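Homoserine dehydrogenase (Staphylococcus aureus M1064, PDB 4PG7) catalyses the NAD(P)-dependent interconversion of aspartate semialdehyde and homoserine by hydride transfer, a step of the aspartic acid pathway. Local coordinates at residues Lys374-Val380 with Ala416-Leu422; Gly263-Ile269 with Glu284-Lys290; Ile388-Glu392 with Leu405-Asn409. All blocks are in the same frame, centred on the assembly; numbering follows the deposited sequence.

From the N terminus, contact 2 closes first, where the beta hairpin of strands 264-275 and 278-289 folds straight back on itself. Contacts 1 and 3 follow, further along the chain, in the ACT domain. Contact 1 joins strand 375-382 to strand 414-422, and contact 3 is nested inside the loop this makes, setting helix 388-398 against strand 404-411. Strands 404-411 and 414-422 are sheet neighbours, and Val-418 N probably bonds to Arg-406 O. Strand 436-444 runs between strands 278-289 and 375-382, which makes hairpin and ACT domain one sheet; Phe-378 CD1 of contact 1 packs on Leu-287 CD2 of contact 2 at 3.6 Å.

Contact 1: Lys374-Val380 with Ala416-Leu422; sequences KSNFFVV and AAVIVGL
Asn-376 reaches across to Gly-421 at the place where two antiparallel strands of the ACT domain fall out of step. Its CB lies 3.5 Å from Ile-419 O, and its CG comes 4.0 Å from Val-420 CA. With CG beside the backbone N (chi1 -40°), OD1 is carried to Gly-421 N, 2.9 Å away and in the carbonyl plane, and also brushes Val-420 CG1 at 3.3 Å. The other branch, ND2, turns from this strand to Val-443 O, so an amide suits the site: it accepts from one neighbouring strand and donates to the other.

The irregularity is a G1 beta bulge, in which Gly-421 and Leu-422 both face Ser-375. Leu-422 N bonds to Ser-375 O at 2.9 Å, while the bond from Gly-421 N to the same oxygen is weak, which leaves OD1 as the better acceptor for that N-H. Glycine fits because at phi 92° a CB would collide with the preceding carbonyl oxygen. Beyond the bulge, paired backbone bonds join Phe-377 to Ile-419 and Val-379 to Ala-417.

Phe-378 lies on the face shared with Ala-416 and Val-418. Val-418 CG2 meets its ring at the edge, 3.7 Å from CD1, and the small Ala-416 leaves room for CE1 to approach its CB to 3.6 Å. Helix 253-262 covers this face through Val-258 and Leu-262. Strand 404-411 flanks 414-422, and strand 436-444 flanks 375-382; Val-380 bonds there to Asp-438 and Lys-439, which line the pocket of the bound lysine.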
loop_
_atom_site.group_PDB
_atom_site.type_symbol
_atom_site.label_atom_id
_atom_site.label_comp_id
_atom_site.label_asym_id
_atom_site.label_seq_id
_atom_site.Cartn_x
_atom_site.Cartn_y
_atom_site.Cartn_z
ATOM N N LYS A 374 -11.829 -12.122 -19.847
ATOM C CA LYS A 374 -11.268 -13.365 -20.350
ATOM C C LYS A 374 -10.087 -13.830 -19.493
ATOM O O LYS A 374 -9.664 -13.130 -18.568
ATOM C CB LYS A 374 -10.812 -13.175 -21.797
ATOM C CG LYS A 374 -11.916 -12.854 -22.809
ATOM C CD LYS A 374 -13.146 -13.734 -22.628
ATOM C CE LYS A 374 -14.030 -13.818 -23.865
ATOM N NZ LYS A 374 -13.988 -12.598 -24.731
ATOM N N SER A 375 -9.573 -15.019 -19.812
ATOM C CA SER A 375 -8.443 -15.603 -19.133
ATOM C C SER A 375 -7.331 -15.889 -20.114
ATOM O O SER A 375 -7.573 -16.072 -21.310
ATOM C CB SER A 375 -8.863 -16.903 -18.481
ATOM O OG SER A 375 -9.867 -16.678 -17.530
ATOM N N ASN A 376 -6.114 -15.940 -19.590
ATOM C CA ASN A 376 -4.927 -16.143 -20.382
ATOM C C ASN A 376 -4.139 -17.306 -19.808
ATOM O O ASN A 376 -4.123 -17.526 -18.586
ATOM C CB ASN A 376 -4.075 -14.887 -20.379
ATOM C CG ASN A 376 -4.908 -13.633 -20.482
ATOM O OD1 ASN A 376 -5.718 -13.493 -21.391
ATOM N ND2 ASN A 376 -4.747 -12.738 -19.525
ATOM N N PHE A 377 -3.464 -18.033 -20.687
ATOM C CA PHE A 377 -2.835 -19.298 -20.271
ATOM C C PHE A 377 -1.480 -19.499 -20.895
ATOM O O PHE A 377 -1.254 -19.117 -22.043
ATOM C CB PHE A 377 -3.749 -20.447 -20.650
ATOM C CG PHE A 377 -5.104 -20.380 -20.006
ATOM C CD1 PHE A 377 -5.322 -20.978 -18.774
ATOM C CD2 PHE A 377 -6.171 -19.714 -20.637
ATOM C CE1 PHE A 377 -6.582 -20.918 -18.174
ATOM C CE2 PHE A 377 -7.428 -19.659 -20.049
ATOM C CZ PHE A 377 -7.628 -20.263 -18.816
ATOM N N PHE A 378 -0.616 -20.177 -20.145
ATOM C CA PHE A 378 0.694 -20.611 -20.604
ATOM C C PHE A 378 0.640 -22.128 -20.627
ATOM O O PHE A 378 0.441 -22.746 -19.604
ATOM C CB PHE A 378 1.750 -20.153 -19.602
ATOM C CG PHE A 378 3.135 -20.709 -19.819
ATOM C CD1 PHE A 378 3.942 -20.239 -20.829
ATOM C CD2 PHE A 378 3.678 -21.612 -18.923
ATOM C CE1 PHE A 378 5.255 -20.701 -20.980
ATOM C CE2 PHE A 378 4.980 -22.071 -19.069
ATOM C CZ PHE A 378 5.773 -21.604 -20.096
ATOM N N VAL A 379 0.795 -22.707 -21.802
ATOM C CA VAL A 379 0.579 -24.130 -22.002
ATOM C C VAL A 379 1.880 -24.757 -22.498
ATOM O O VAL A 379 2.430 -24.303 -23.493
ATOM C CB VAL A 379 -0.506 -24.387 -23.066
ATOM C CG1 VAL A 379 -0.733 -25.888 -23.211
ATOM C CG2 VAL A 379 -1.810 -23.695 -22.701
ATOM N N VAL A 380 2.351 -25.797 -21.816
ATOM C CA VAL A 380 3.555 -26.534 -22.214
ATOM C C VAL A 380 3.171 -27.914 -22.730
ATOM O O VAL A 380 2.455 -28.654 -22.040
ATOM C CB VAL A 380 4.489 -26.734 -21.023
ATOM C CG1 VAL A 380 5.757 -27.452 -21.459
ATOM C CG2 VAL A 380 4.836 -25.391 -20.404
ATOM N N ALA A 416 5.964 -24.181 -25.864
ATOM C CA ALA A 416 5.064 -23.497 -24.958
ATOM C C ALA A 416 4.284 -22.498 -25.775
ATOM O O ALA A 416 4.796 -21.970 -26.764
ATOM C CB ALA A 416 5.848 -22.791 -23.865
ATOM N N ALA A 417 3.053 -22.231 -25.354
ATOM C CA ALA A 417 2.212 -21.228 -25.996
ATOM C C ALA A 417 1.647 -20.330 -24.914
ATOM O O ALA A 417 1.223 -20.813 -23.887
ATOM C CB ALA A 417 1.067 -21.884 -26.751
ATOM N N VAL A 418 1.637 -19.025 -25.160
ATOM C CA VAL A 418 0.851 -18.123 -24.353
ATOM C C VAL A 418 -0.323 -17.671 -25.201
ATOM O O VAL A 418 -0.151 -17.141 -26.295
ATOM C CB VAL A 418 1.685 -16.906 -23.848
ATOM C CG1 VAL A 418 0.785 -15.823 -23.241
ATOM C CG2 VAL A 418 2.738 -17.384 -22.857
ATOM N N ILE A 419 -1.512 -17.866 -24.650
ATOM C CA ILE A 419 -2.729 -17.562 -25.343
ATOM C C ILE A 419 -3.481 -16.547 -24.493
ATOM O O ILE A 419 -3.733 -16.775 -23.308
ATOM C CB ILE A 419 -3.585 -18.815 -25.540
ATOM C CG1 ILE A 419 -2.759 -19.925 -26.178
ATOM C CG2 ILE A 419 -4.775 -18.494 -26.417
ATOM C CD1 ILE A 419 -3.221 -21.303 -25.794
ATOM N N VAL A 420 -3.812 -15.417 -25.096
ATOM C CA VAL A 420 -4.492 -14.348 -24.384
ATOM C C VAL A 420 -5.930 -14.278 -24.860
ATOM O O VAL A 420 -6.183 -14.289 -26.056
ATOM C CB VAL A 420 -3.783 -12.997 -24.633
ATOM C CG1 VAL A 420 -4.600 -11.827 -24.068
ATOM C CG2 VAL A 420 -2.395 -13.011 -24.031
ATOM N N GLY A 421 -6.873 -14.247 -23.919
ATOM C CA GLY A 421 -8.276 -13.962 -24.240
ATOM C C GLY A 421 -9.166 -15.165 -24.522
ATOM O O GLY A 421 -9.970 -15.127 -25.427
ATOM N N LEU A 422 -9.013 -16.239 -23.765
ATOM C CA LEU A 422 -9.906 -17.385 -23.845
ATOM C C LEU A 422 -10.907 -17.300 -22.727
ATOM O O LEU A 422 -10.642 -16.643 -21.734
ATOM C CB LEU A 422 -9.118 -18.699 -23.700
ATOM C CG LEU A 422 -8.190 -19.040 -24.853
ATOM C CD1 LEU A 422 -7.272 -20.207 -24.495
ATOM C CD2 LEU A 422 -8.982 -19.369 -26.112
#

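Contact 2: Gly263-Ile269 with Glu284-Lys290; sequences GYKIKLI and EPTLIDK
Ile-269 and Ile-288 have nearly the same torsions, chi1 about -60° with CD1 folded over at chi2 -66° and -67°, and these turn the two side chains tip to tip, with Ile-269 CG1 4.0 Å from Ile-288 CD1. They lie on one face of an antiparallel beta hairpin, strands 264-275 and 278-289, whose paired backbone bonds run from Lys-265 with Ile-288 to Ile-269 with Glu-284. Thr-286, on the same face two residues before Ile-288, also packs on Ile-269: their side chains cross at about a right angle, with Ile-269 CG1 3.6 Å from Thr-286 CB. Side chains branched at CB, such as isoleucine and threonine, suit an extended backbone.

On the other face Leu-287 is the hub. Its CD1 lies alongside Ile-266 CG1 at 4.0 Å, both side chains pointing the same way, while CD2 comes within 3.9 Å of Tyr-264 CG, the two side chains crossing steeply. Ala-259 of helix 253-262 packs on both Ile-266 and Leu-287, which makes this the helix-covered side.

That helix ends in a Schellman motif at Gly-263, whose positive phi favours a residue without CB. The extended chain of Lys-290 runs along the backbone of Gly-263, Lys-290 CG lying 3.4 Å from Gly-263 O, and carries NZ to a salt bridge with Asp-260. NZ of Lys-265 and of Lys-267 both form salt bridges with Glu-298, and Lys-267 NZ also bonds to Val-297 O.

At the far end, Glu-284 O is held from opposite faces of its carbonyl plane: Ile-269 N comes from one at 3.1 Å, and Thr-286 OG1 donates from the other at 2.8 Å.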
loop_
_atom_site.group_PDB
_atom_site.type_symbol
_atom_site.label_atom_id
_atom_site.label_comp_id
_atom_site.label_asym_id
_atom_site.label_seq_id
_atom_site.Cartn_x
_atom_site.Cartn_y
_atom_site.Cartn_z
ATOM N N GLY A 263 8.342 -12.453 -22.231
ATOM C CA GLY A 263 8.056 -11.176 -21.573
ATOM C C GLY A 263 7.435 -11.259 -20.186
ATOM O O GLY A 263 6.810 -10.301 -19.746
ATOM N N TYR A 264 7.600 -12.391 -19.498
ATOM C CA TYR A 264 6.933 -12.656 -18.225
ATOM C C TYR A 264 7.893 -13.162 -17.155
ATOM O O TYR A 264 8.890 -13.811 -17.469
ATOM C CB TYR A 264 5.850 -13.730 -18.389
ATOM C CG TYR A 264 4.767 -13.371 -19.367
ATOM C CD1 TYR A 264 3.610 -12.690 -18.945
ATOM C CD2 TYR A 264 4.917 -13.651 -20.725
ATOM C CE1 TYR A 264 2.624 -12.330 -19.863
ATOM C CE2 TYR A 264 3.936 -13.316 -21.652
ATOM C CZ TYR A 264 2.793 -12.642 -21.222
ATOM O OH TYR A 264 1.825 -12.314 -22.139
ATOM N N LYS A 265 7.561 -12.868 -15.898
ATOM C CA LYS A 265 8.153 -13.506 -14.745
ATOM C C LYS A 265 7.188 -14.566 -14.241
ATOM O O LYS A 265 6.008 -14.547 -14.586
ATOM C CB LYS A 265 8.370 -12.480 -13.642
ATOM C CG LYS A 265 9.459 -11.479 -13.984
ATOM C CD LYS A 265 9.892 -10.763 -12.737
ATOM C CE LYS A 265 11.167 -9.989 -12.943
ATOM N NZ LYS A 265 11.263 -8.945 -11.892
ATOM N N ILE A 266 7.663 -15.465 -13.402
ATOM C CA ILE A 266 6.783 -16.426 -12.741
ATOM C C ILE A 266 6.716 -16.089 -11.252
ATOM O O ILE A 266 7.746 -15.922 -10.615
ATOM C CB ILE A 266 7.267 -17.865 -12.983
ATOM C CG1 ILE A 266 7.234 -18.172 -14.481
ATOM C CG2 ILE A 266 6.373 -18.869 -12.251
ATOM C CD1 ILE A 266 7.509 -19.601 -14.865
ATOM N N LYS A 267 5.515 -15.984 -10.710
ATOM C CA LYS A 267 5.297 -15.742 -9.280
ATOM C C LYS A 267 4.272 -16.744 -8.802
ATOM O O LYS A 267 3.437 -17.213 -9.592
ATOM C CB LYS A 267 4.753 -14.314 -9.015
ATOM C CG LYS A 267 5.584 -13.185 -9.631
ATOM C CD LYS A 267 6.873 -12.954 -8.870
ATOM C CE LYS A 267 7.661 -11.813 -9.478
ATOM N NZ LYS A 267 8.899 -11.566 -8.707
ATOM N N LEU A 268 4.309 -17.057 -7.509
ATOM C CA LEU A 268 3.212 -17.772 -6.881
ATOM C C LEU A 268 2.184 -16.722 -6.499
ATOM O O LEU A 268 2.443 -15.887 -5.610
ATOM C CB LEU A 268 3.656 -18.553 -5.662
ATOM C CG LEU A 268 2.547 -19.410 -5.008
ATOM C CD1 LEU A 268 2.215 -20.603 -5.883
ATOM C CD2 LEU A 268 2.952 -19.881 -3.627
ATOM N N ILE A 269 1.038 -16.755 -7.167
ATOM C CA ILE A 269 -0.013 -15.749 -7.001
ATOM C C ILE A 269 -1.241 -16.338 -6.307
ATOM O O ILE A 269 -1.738 -17.396 -6.699
ATOM C CB ILE A 269 -0.443 -15.196 -8.351
ATOM C CG1 ILE A 269 0.733 -14.464 -9.043
ATOM C CG2 ILE A 269 -1.656 -14.255 -8.241
ATOM C CD1 ILE A 269 1.190 -13.226 -8.345
ATOM N N GLU A 284 -1.495 -20.363 -7.296
ATOM C CA GLU A 284 -0.694 -21.175 -8.203
ATOM C C GLU A 284 0.379 -20.382 -8.927
ATOM O O GLU A 284 0.310 -19.150 -9.016
ATOM C CB GLU A 284 -1.582 -21.895 -9.226
ATOM C CG GLU A 284 -2.318 -20.968 -10.141
ATOM C CD GLU A 284 -3.355 -21.703 -10.984
ATOM O OE1 GLU A 284 -3.024 -22.724 -11.634
ATOM O OE2 GLU A 284 -4.491 -21.223 -11.005
ATOM N N PRO A 285 1.383 -21.094 -9.459
ATOM C CA PRO A 285 2.385 -20.455 -10.319
ATOM C C PRO A 285 1.730 -19.799 -11.524
ATOM O O PRO A 285 0.880 -20.407 -12.176
ATOM C CB PRO A 285 3.279 -21.624 -10.750
ATOM C CG PRO A 285 3.072 -22.672 -9.724
ATOM C CD PRO A 285 1.664 -22.524 -9.244
ATOM N N THR A 286 2.084 -18.544 -11.756
ATOM C CA THR A 286 1.397 -17.653 -12.671
ATOM C C THR A 286 2.431 -16.817 -13.403
ATOM O O THR A 286 3.369 -16.303 -12.787
ATOM C CB THR A 286 0.453 -16.736 -11.866
ATOM O OG1 THR A 286 -0.495 -17.542 -11.169
ATOM C CG2 THR A 286 -0.271 -15.765 -12.730
ATOM N N LEU A 287 2.309 -16.695 -14.720
ATOM C CA LEU A 287 3.181 -15.803 -15.463
ATOM C C LEU A 287 2.601 -14.411 -15.312
ATOM O O LEU A 287 1.380 -14.223 -15.437
ATOM C CB LEU A 287 3.282 -16.161 -16.925
ATOM C CG LEU A 287 4.322 -17.197 -17.335
ATOM C CD1 LEU A 287 3.981 -18.551 -16.731
ATOM C CD2 LEU A 287 4.389 -17.260 -18.842
ATOM N N ILE A 288 3.470 -13.455 -15.013
ATOM C CA ILE A 288 3.095 -12.074 -14.812
ATOM C C ILE A 288 3.902 -11.239 -15.780
ATOM O O ILE A 288 5.137 -11.319 -15.813
ATOM C CB ILE A 288 3.467 -11.565 -13.388
ATOM C CG1 ILE A 288 2.785 -12.396 -12.313
ATOM C CG2 ILE A 288 3.061 -10.091 -13.221
ATOM C CD1 ILE A 288 1.273 -12.221 -12.294
ATOM N N ASP A 289 3.213 -10.416 -16.542
ATOM C CA ASP A 289 3.861 -9.516 -17.474
ATOM C C ASP A 289 4.897 -8.693 -16.733
ATOM O O ASP A 289 4.600 -8.132 -15.679
ATOM C CB ASP A 289 2.836 -8.612 -18.149
ATOM C CG ASP A 289 3.457 -7.735 -19.234
ATOM O OD1 ASP A 289 3.238 -7.995 -20.410
ATOM O OD2 ASP A 289 4.179 -6.801 -18.923
ATOM N N LYS A 290 6.089 -8.597 -17.312
ATOM C CA LYS A 290 7.204 -7.884 -16.684
ATOM C C LYS A 290 6.935 -6.432 -16.361
ATOM O O LYS A 290 7.596 -5.874 -15.510
ATOM C CB LYS A 290 8.444 -7.932 -17.571
ATOM C CG LYS A 290 9.173 -9.252 -17.560
ATOM C CD LYS A 290 10.318 -9.170 -18.571
ATOM C CE LYS A 290 11.125 -10.454 -18.625
ATOM N NZ LYS A 290 12.068 -10.422 -19.783
#

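Contact 3: Ile388-Glu392 with Leu405-Asn409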
loop_
_atom_site.group_PDB
_atom_site.type_symbol
_atom_site.label_atom_id
_atom_site.label_comp_id
_atom_site.label_asym_id
_atom_site.label_seq_id
_atom_site.Cartn_x
_atom_site.Cartn_y
_atom_site.Cartn_z
ATOM N N ILE A 388 7.883 -25.720 -34.966
ATOM C CA ILE A 388 7.174 -24.773 -34.139
ATOM C C ILE A 388 6.110 -24.056 -34.958
ATOM O O ILE A 388 5.035 -23.729 -34.452
ATOM C CB ILE A 388 8.157 -23.795 -33.470
ATOM C CG1 ILE A 388 7.459 -23.000 -32.367
ATOM C CG2 ILE A 388 8.813 -22.858 -34.489
ATOM C CD1 ILE A 388 8.422 -22.170 -31.540
ATOM N N GLU A 389 6.391 -23.852 -36.239
ATOM C CA GLU A 389 5.447 -23.189 -37.127
ATOM C C GLU A 389 4.205 -24.046 -37.275
ATOM O O GLU A 389 3.089 -23.541 -37.260
ATOM C CB GLU A 389 6.070 -22.906 -38.503
ATOM C CG GLU A 389 7.154 -21.828 -38.501
ATOM C CD GLU A 389 8.548 -22.319 -38.097
ATOM O OE1 GLU A 389 8.797 -23.550 -38.027
ATOM O OE2 GLU A 389 9.410 -21.446 -37.836
ATOM N N ASN A 390 4.408 -25.345 -37.413
ATOM C CA ASN A 390 3.307 -26.287 -37.506
ATOM C C ASN A 390 2.462 -26.384 -36.232
ATOM O O ASN A 390 1.248 -26.458 -36.294
ATOM C CB ASN A 390 3.836 -27.674 -37.834
ATOM C CG ASN A 390 2.730 -28.675 -37.972
ATOM O OD1 ASN A 390 1.892 -28.555 -38.864
ATOM N ND2 ASN A 390 2.701 -29.669 -37.090
ATOM N N PHE A 391 3.119 -26.396 -35.085
ATOM C CA PHE A 391 2.423 -26.369 -33.805
ATOM C C PHE A 391 1.566 -25.096 -33.693
ATOM O O PHE A 391 0.398 -25.157 -33.358
ATOM C CB PHE A 391 3.443 -26.453 -32.671
ATOM C CG PHE A 391 2.844 -26.318 -31.295
ATOM C CD1 PHE A 391 1.860 -27.175 -30.864
ATOM C CD2 PHE A 391 3.269 -25.327 -30.440
ATOM C CE1 PHE A 391 1.305 -27.050 -29.594
ATOM C CE2 PHE A 391 2.733 -25.208 -29.164
ATOM C CZ PHE A 391 1.740 -26.067 -28.752
ATOM N N GLU A 392 2.144 -23.950 -34.045
ATOM C CA GLU A 392 1.410 -22.686 -34.018
ATOM C C GLU A 392 0.187 -22.701 -34.945
ATOM O O GLU A 392 -0.901 -22.275 -34.556
ATOM C CB GLU A 392 2.333 -21.518 -34.406
ATOM C CG GLU A 392 1.678 -20.151 -34.297
ATOM C CD GLU A 392 2.631 -18.998 -34.596
ATOM O OE1 GLU A 392 3.541 -19.157 -35.442
ATOM O OE2 GLU A 392 2.459 -17.928 -33.984
ATOM N N LEU A 405 -1.800 -15.165 -29.696
ATOM C CA LEU A 405 -1.103 -16.421 -29.519
ATOM C C LEU A 405 0.360 -16.235 -29.845
ATOM O O LEU A 405 0.699 -15.715 -30.896
ATOM C CB LEU A 405 -1.678 -17.445 -30.468
ATOM C CG LEU A 405 -0.932 -18.766 -30.668
ATOM C CD1 LEU A 405 -0.917 -19.619 -29.411
ATOM C CD2 LEU A 405 -1.596 -19.494 -31.813
ATOM N N ARG A 406 1.229 -16.638 -28.929
ATOM C CA ARG A 406 2.651 -16.694 -29.215
ATOM C C ARG A 406 3.188 -18.037 -28.747
ATOM O O ARG A 406 2.751 -18.554 -27.713
ATOM C CB ARG A 406 3.349 -15.546 -28.522
ATOM C CG ARG A 406 2.735 -14.202 -28.907
ATOM C CD ARG A 406 3.138 -13.135 -27.923
ATOM N NE ARG A 406 4.558 -12.923 -28.053
ATOM C CZ ARG A 406 5.390 -12.771 -27.041
ATOM N NH1 ARG A 406 4.949 -12.826 -25.785
ATOM N NH2 ARG A 406 6.666 -12.600 -27.315
ATOM N N VAL A 407 4.119 -18.594 -29.513
ATOM C CA VAL A 407 4.696 -19.875 -29.206
ATOM C C VAL A 407 6.201 -19.734 -29.027
ATOM O O VAL A 407 6.814 -18.807 -29.552
ATOM C CB VAL A 407 4.351 -20.919 -30.293
ATOM C CG1 VAL A 407 2.845 -21.101 -30.392
ATOM C CG2 VAL A 407 4.905 -20.527 -31.648
ATOM N N ALA A 408 6.791 -20.645 -28.272
ATOM C CA ALA A 408 8.218 -20.639 -28.022
ATOM C C ALA A 408 8.722 -22.070 -27.883
ATOM O O ALA A 408 7.967 -22.964 -27.464
ATOM C CB ALA A 408 8.525 -19.900 -26.743
ATOM N N ASN A 409 10.003 -22.257 -28.213
ATOM C CA ASN A 409 10.711 -23.476 -27.917
ATOM C C ASN A 409 10.845 -23.611 -26.415
ATOM O O ASN A 409 11.148 -22.668 -25.742
ATOM C CB ASN A 409 12.111 -23.467 -28.538
ATOM C CG ASN A 409 12.073 -23.566 -30.046
ATOM O OD1 ASN A 409 12.539 -22.681 -30.748
ATOM N ND2 ASN A 409 11.511 -24.636 -30.545
HETATM O O HOH W 1 4.650 -16.850 -32.011
#
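In the split beta-alpha-beta unit that opens the ACT domain, Ile-388, Phe-391 and Glu-392 of the helix pack on Val-407 of the strand that follows. The short segments of helix and strand run roughly antiparallel, at 149°, with their axes 8.9 Å apart, and no direct hydrogen bond joins them.

Val-407 is the centre of the contact. With CG1 anti to the carbonyl carbon (chi1 -60°), CG2 falls in the crowded position between backbone N and carbonyl carbon, and there it meets two residues one turn apart on the helix, Ile-388 CG1 at 3.6 Å and Glu-392 CB at 3.9 Å. The other methyl, CG1, faces Phe-391 CD2 at a looser 4.2 Å. A valine, with two methyls set close to the strand, can thus serve three helix residues at once. Ile-388 slides past Val-407 in the opposite direction, and its long branch ends with CD1 over the backbone where Ala-408 joins Asn-409, 3.7 Å from Asn-409 N.

Glu-392 uses both halves of its side chain. Its extended chain lays CB and CG along the apolar groups; the Leu-405 side chain slides past it in the opposite direction, with Leu-405 CD2 4.0 Å from Glu-392 O. The carboxylate then continues to a water, which donates to OE2 at 3.1 Å and accepts from Val-407 N at 3.1 Å. This bridge satisfies a strand N-H that points away from the neighbouring strand.

That neighbour, strand 414-422, bonds to Arg-406 and Ala-408 on the other side of 404-411. It also supplies Tyr-415, whose ring meets that of Phe-391, as does Tyr-435. Ala-408 turns instead to helix 253-262, touching Val-258 and Gln-261, so strand 404-411 lies between two helices.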